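Local coordinates for secreted protein (PDB 5M6Q) that probably catalyses acyl transfer from the glutamine side chains of proteins to amines, acting as a microbial transglutaminase that serves for site-specific protein labelling, at residues P61-S66 against S160-R165; A78-I83 against A91-A96. One frame throughout, in Å; residues are numbered along the deposited sequence.

Contact 1: residues P61-S66 against S160-R165; sequences PPLNLS and STYRYR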
loop_
_atom_site.group_PDB
_atom_site.type_symbol
_atom_site.label_atom_id
_atom_site.label_comp_id
_atom_site.label_asym_id
_atom_site.label_seq_id
_atom_site.Cartn_x
_atom_site.Cartn_y
_atom_site.Cartn_z
ATOM N N PRO A 61 0.386 7.463 -0.726
ATOM C CA PRO A 61 0.175 6.420 0.280
ATOM C C PRO A 61 1.273 6.485 1.344
ATOM O O PRO A 61 2.449 6.548 1.006
ATOM C CB PRO A 61 0.249 5.117 -0.535
ATOM C CG PRO A 61 0.005 5.530 -1.951
ATOM C CD PRO A 61 0.606 6.904 -2.070
ATOM N N PRO A 62 0.895 6.470 2.621
ATOM C CA PRO A 62 1.891 6.651 3.685
ATOM C C PRO A 62 2.782 5.430 3.852
ATOM O O PRO A 62 2.289 4.304 3.787
ATOM C CB PRO A 62 1.033 6.873 4.930
ATOM C CG PRO A 62 -0.210 6.076 4.653
ATOM C CD PRO A 62 -0.429 6.099 3.150
ATOM N N LEU A 63 4.076 5.648 4.083
ATOM C CA LEU A 63 5.040 4.553 4.086
ATOM C C LEU A 63 5.539 4.237 5.489
ATOM O O LEU A 63 6.489 3.475 5.651
ATOM C CB LEU A 63 6.216 4.891 3.168
ATOM C CG LEU A 63 5.781 5.170 1.725
ATOM C CD1 LEU A 63 6.978 5.513 0.829
ATOM C CD2 LEU A 63 5.029 3.975 1.138
ATOM N N ASN A 64 4.862 4.813 6.483
ATOM C CA ASN A 64 5.232 4.721 7.903
ATOM C C ASN A 64 5.481 3.305 8.399
ATOM O O ASN A 64 6.374 3.062 9.206
ATOM C CB ASN A 64 4.119 5.320 8.788
ATOM C CG ASN A 64 3.721 6.711 8.375
ATOM O OD1 ASN A 64 2.536 6.999 8.192
ATOM N ND2 ASN A 64 4.704 7.595 8.248
ATOM N N LEU A 65 4.619 2.396 7.965
ATOM C CA LEU A 65 4.595 1.029 8.465
ATOM C C LEU A 65 4.872 0.091 7.309
ATOM O O LEU A 65 3.951 -0.538 6.779
ATOM C CB LEU A 65 3.244 0.696 9.110
ATOM C CG LEU A 65 2.787 1.477 10.349
ATOM C CD1 LEU A 65 1.436 0.938 10.810
ATOM C CD2 LEU A 65 3.821 1.450 11.511
ATOM N N SER A 66 6.146 0.012 6.927
ATOM C CA SER A 66 6.584 -0.780 5.772
ATOM C C SER A 66 7.436 -1.953 6.223
ATOM O O SER A 66 8.298 -1.794 7.081
ATOM C CB SER A 66 7.381 0.077 4.783
ATOM O OG SER A 66 6.565 1.064 4.185
ATOM N N SER A 160 12.309 6.459 5.863
ATOM C CA SER A 160 12.405 7.909 6.038
ATOM C C SER A 160 13.351 8.578 5.035
ATOM O O SER A 160 13.181 9.750 4.731
ATOM C CB SER A 160 12.835 8.247 7.461
ATOM O OG SER A 160 14.105 7.718 7.735
ATOM N N THR A 161 14.328 7.842 4.510
ATOM C CA THR A 161 15.255 8.407 3.523
ATOM C C THR A 161 14.708 8.397 2.105
ATOM O O THR A 161 15.358 8.912 1.188
ATOM C CB THR A 161 16.594 7.647 3.467
ATOM O OG1 THR A 161 16.340 6.262 3.206
ATOM C CG2 THR A 161 17.378 7.812 4.759
ATOM N N TYR A 162 13.529 7.805 1.914
ATOM C CA TYR A 162 13.011 7.602 0.569
ATOM C C TYR A 162 12.569 8.915 -0.090
ATOM O O TYR A 162 11.848 9.702 0.510
ATOM C CB TYR A 162 11.858 6.596 0.599
ATOM C CG TYR A 162 11.335 6.314 -0.771
ATOM C CD1 TYR A 162 12.092 5.579 -1.685
ATOM C CD2 TYR A 162 10.107 6.806 -1.174
ATOM C CE1 TYR A 162 11.633 5.341 -2.961
ATOM C CE2 TYR A 162 9.633 6.564 -2.433
ATOM C CZ TYR A 162 10.399 5.824 -3.324
ATOM O OH TYR A 162 9.924 5.583 -4.583
ATOM N N ARG A 163 13.003 9.140 -1.327
ATOM C CA ARG A 163 12.760 10.415 -2.027
ATOM C C ARG A 163 12.038 10.268 -3.371
ATOM O O ARG A 163 12.048 11.198 -4.175
ATOM C CB ARG A 163 14.085 11.138 -2.291
ATOM C CG ARG A 163 15.037 11.203 -1.125
ATOM C CD ARG A 163 16.362 11.847 -1.542
ATOM N NE ARG A 163 16.162 13.043 -2.364
ATOM C CZ ARG A 163 16.647 13.212 -3.594
ATOM N NH1 ARG A 163 17.392 12.263 -4.163
ATOM N NH2 ARG A 163 16.394 14.341 -4.254
ATOM N N TYR A 164 11.458 9.101 -3.632
ATOM C CA TYR A 164 10.776 8.831 -4.904
ATOM C C TYR A 164 11.674 8.976 -6.137
ATOM O O TYR A 164 11.186 9.269 -7.231
ATOM C CB TYR A 164 9.559 9.743 -5.067
ATOM C CG TYR A 164 8.519 9.550 -3.993
ATOM C CD1 TYR A 164 7.513 8.603 -4.133
ATOM C CD2 TYR A 164 8.548 10.311 -2.837
ATOM C CE1 TYR A 164 6.569 8.419 -3.148
ATOM C CE2 TYR A 164 7.611 10.143 -1.848
ATOM C CZ TYR A 164 6.624 9.200 -1.999
ATOM O OH TYR A 164 5.695 9.044 -0.995
ATOM N N ARG A 165 12.970 8.748 -5.964
ATOM C CA ARG A 165 13.905 8.800 -7.078
ATOM C C ARG A 165 13.884 7.517 -7.902
ATOM O O ARG A 165 13.994 6.429 -7.348
ATOM C CB ARG A 165 15.334 9.037 -6.584
ATOM C CG ARG A 165 16.326 9.186 -7.745
ATOM C CD ARG A 165 17.791 9.351 -7.305
ATOM N NE ARG A 165 18.650 9.475 -8.479
ATOM C CZ ARG A 165 19.628 8.635 -8.786
ATOM N NH1 ARG A 165 19.901 7.619 -7.984
ATOM N NH2 ARG A 165 20.346 8.819 -9.891
HETATM O O HOH W 1 4.012 7.081 -1.211
#

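Contact 2: residues A78-I83 against A91-A96; sequences AALNKI and AQYEAA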
loop_
_atom_site.group_PDB
_atom_site.type_symbol
_atom_site.label_atom_id
_atom_site.label_comp_id
_atom_site.label_asym_id
_atom_site.label_seq_id
_atom_site.Cartn_x
_atom_site.Cartn_y
_atom_site.Cartn_z
ATOM N N ALA A 78 -3.566 -7.304 11.273
ATOM C CA ALA A 78 -4.501 -7.925 12.217
ATOM C C ALA A 78 -4.408 -7.256 13.590
ATOM O O ALA A 78 -5.422 -7.025 14.238
ATOM C CB ALA A 78 -4.251 -9.413 12.334
ATOM N N ALA A 79 -3.200 -6.927 14.021
ATOM C CA ALA A 79 -3.025 -6.304 15.323
ATOM C C ALA A 79 -3.726 -4.935 15.365
ATOM O O ALA A 79 -4.442 -4.620 16.319
ATOM C CB ALA A 79 -1.545 -6.172 15.652
ATOM N N LEU A 80 -3.523 -4.130 14.326
ATOM C CA LEU A 80 -4.136 -2.815 14.255
ATOM C C LEU A 80 -5.655 -2.875 14.134
ATOM O O LEU A 80 -6.357 -2.090 14.776
ATOM C CB LEU A 80 -3.570 -2.019 13.086
ATOM C CG LEU A 80 -2.132 -1.544 13.238
ATOM C CD1 LEU A 80 -1.687 -0.980 11.908
ATOM C CD2 LEU A 80 -2.000 -0.508 14.355
ATOM N N ASN A 81 -6.164 -3.778 13.299
ATOM C CA ASN A 81 -7.608 -3.950 13.177
ATOM C C ASN A 81 -8.224 -4.346 14.521
ATOM O O ASN A 81 -9.303 -3.883 14.882
ATOM C CB ASN A 81 -7.954 -4.995 12.109
ATOM C CG ASN A 81 -7.973 -4.411 10.706
ATOM O OD1 ASN A 81 -8.117 -3.199 10.520
ATOM N ND2 ASN A 81 -7.821 -5.273 9.712
ATOM N N LYS A 82 -7.529 -5.189 15.269
ATOM C CA LYS A 82 -8.011 -5.594 16.580
ATOM C C LYS A 82 -8.145 -4.378 17.524
ATOM O O LYS A 82 -9.141 -4.238 18.232
ATOM C CB LYS A 82 -7.082 -6.653 17.167
ATOM C CG LYS A 82 -7.551 -7.288 18.465
ATOM C CD LYS A 82 -6.643 -8.468 18.822
ATOM C CE LYS A 82 -7.122 -9.237 20.055
ATOM N NZ LYS A 82 -6.745 -8.558 21.328
ATOM N N ILE A 83 -7.168 -3.478 17.501
ATOM C CA ILE A 83 -7.256 -2.276 18.333
ATOM C C ILE A 83 -8.337 -1.287 17.864
ATOM O O ILE A 83 -9.124 -0.824 18.683
ATOM C CB ILE A 83 -5.913 -1.567 18.426
ATOM C CG1 ILE A 83 -4.929 -2.424 19.230
ATOM C CG2 ILE A 83 -6.104 -0.185 19.071
ATOM C CD1 ILE A 83 -3.511 -1.895 19.245
ATOM N N ALA A 91 -5.839 8.925 22.015
ATOM C CA ALA A 91 -5.037 8.633 23.208
ATOM C C ALA A 91 -5.141 7.155 23.627
ATOM O O ALA A 91 -4.162 6.550 24.093
ATOM C CB ALA A 91 -5.454 9.555 24.373
ATOM N N GLN A 92 -6.322 6.570 23.447
ATOM C CA GLN A 92 -6.531 5.167 23.802
ATOM C C GLN A 92 -5.799 4.254 22.832
ATOM O O GLN A 92 -5.346 3.174 23.194
ATOM C CB GLN A 92 -8.017 4.824 23.824
ATOM C CG GLN A 92 -8.735 5.295 25.081
ATOM C CD GLN A 92 -10.236 5.112 24.975
ATOM O OE1 GLN A 92 -10.812 5.257 23.897
ATOM N NE2 GLN A 92 -10.877 4.792 26.096
ATOM N N TYR A 93 -5.697 4.699 21.589
ATOM C CA TYR A 93 -4.973 3.961 20.563
ATOM C C TYR A 93 -3.474 3.917 20.914
ATOM O O TYR A 93 -2.823 2.875 20.816
ATOM C CB TYR A 93 -5.236 4.615 19.195
ATOM C CG TYR A 93 -4.318 4.191 18.070
ATOM C CD1 TYR A 93 -3.121 4.859 17.833
ATOM C CD2 TYR A 93 -4.658 3.135 17.229
ATOM C CE1 TYR A 93 -2.289 4.489 16.800
ATOM C CE2 TYR A 93 -3.831 2.758 16.189
ATOM C CZ TYR A 93 -2.644 3.437 15.983
ATOM O OH TYR A 93 -1.815 3.076 14.958
ATOM N N GLU A 94 -2.937 5.046 21.355
ATOM C CA GLU A 94 -1.523 5.120 21.688
ATOM C C GLU A 94 -1.221 4.172 22.844
ATOM O O GLU A 94 -0.230 3.447 22.820
ATOM C CB GLU A 94 -1.113 6.557 22.041
ATOM C CG GLU A 94 0.363 6.716 22.305
ATOM C CD GLU A 94 0.796 8.174 22.423
ATOM O OE1 GLU A 94 0.015 9.079 22.041
ATOM O OE2 GLU A 94 1.926 8.413 22.901
ATOM N N ALA A 95 -2.094 4.162 23.844
ATOM C CA ALA A 95 -1.910 3.264 24.977
ATOM C C ALA A 95 -2.015 1.794 24.559
ATOM O O ALA A 95 -1.243 0.967 25.020
ATOM C CB ALA A 95 -2.919 3.587 26.070
ATOM N N ALA A 96 -2.951 1.476 23.673
ATOM C CA ALA A 96 -3.160 0.096 23.240
ATOM C C ALA A 96 -1.972 -0.409 22.430
ATOM O O ALA A 96 -1.512 -1.546 22.588
ATOM C CB ALA A 96 -4.439 -0.009 22.425
#

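Contact 1: residues P61-S66 against S160-R165
Leu63 meets Tyr162 and Tyr164 through a single methyl, and its side chain illustrates how two irregular loops can be joined without direct hydrogen bonds between them. Its CB sits 4.0 Å from OG of Ser66, a hydroxyl that holds the Leu63 carbonyl from above the carbonyl plane. CG stands beside the backbone N (chi1 -58°) and carries the two methyl branches. The CD2 branch stays with its own segment, 3.6 Å from O of Pro61, while CD1 reaches across, coming obliquely to 3.9 Å from CD2 of Tyr162 and more loosely to 4.2 Å from OH of Tyr164. The two tyrosines support each other: CE2 of Tyr162 lies over one face of the Tyr164 ring, toward its rim. Water 1, at the edge of that ring and in its plane, links OH of Tyr164 (2.6 Å) to O of Pro61 (2.8 Å), to which it donates. Phe127 and Lys129 also touch Leu63, and NZ of Lys129 is hydrogen-bonded to OH of Tyr162. Leu63 and Tyr162 thus bring two loops together over strand 122-131 of the antiparallel sheet, near a bound MES molecule, probably from the crystallisation liquor, in a fold consistent with the microbial transglutaminase family.

Contact 2: residues A78-I83 against A91-A96
Tyr93 and Ala96 face Leu80 and Ile83 across an alpha-alpha hairpin, in which helix 70-84 turns back through a short loop into helix 90-99. The short segments run at 137° to each other, well away from strict antiparallel, and their axes approach to 11.0 Å. A separation of that size leaves room for an aromatic ring, and the contact is a worked example of a large residue and a small one sharing the work on one helix face. Near the start of the second helix, Gln92 turns its OE1 back to the backbone N of Ser89, tying the helix to the loop before it. Tyr93 follows. With CG anti to the backbone N (chi1 166°), the end of its ring comes close to the first helix, where OH lies 3.6 Å from CD2 of Leu80. The hydroxyl's polar partner is the carbonyl O of Val109, so the ring tip is bound in the protein interior while its flank remains apolar. Lower on the ring, CD2 lies 4.1 Å from CG2 of Ile83, whose side chain crosses that of Tyr93 at about a right angle. Leu80 and Ile83 also touch Leu103. One turn further on, at Ala96, the backbones are nearest, its CA lying 6.8 Å from CA of Ile83. The isoleucine spreads over the alanine methyl with both branches: CB of Ala96 is 3.7 Å from CG2 of Ile83 and 3.8 Å from its CD1.

Overall arrangement
The two contacts, with centres 22 Å apart, are neighbours in the fold and meet through a pair of leucine methyls, CD1 of Leu65 and CD1 of Leu80, 3.8 Å apart. Along the chain, both helices of contact 2 fall between the loops of contact 1. Val109 serves both: Leu65 and Leu80 touch it, and its carbonyl accepts a hydrogen bond from the hydroxyl of Tyr93. Val219, on strand 214-223, pairs with the Leu65 backbone and packs on Leu80. Contact 1 lies about 11 Å from the chain centre, contact 2 about 20 Å. A MES molecule, probably from the crystallisation liquor, is about 4 Å from the Tyr164 side chain, and Pro61 touches Ile46, next to the modified Cys45.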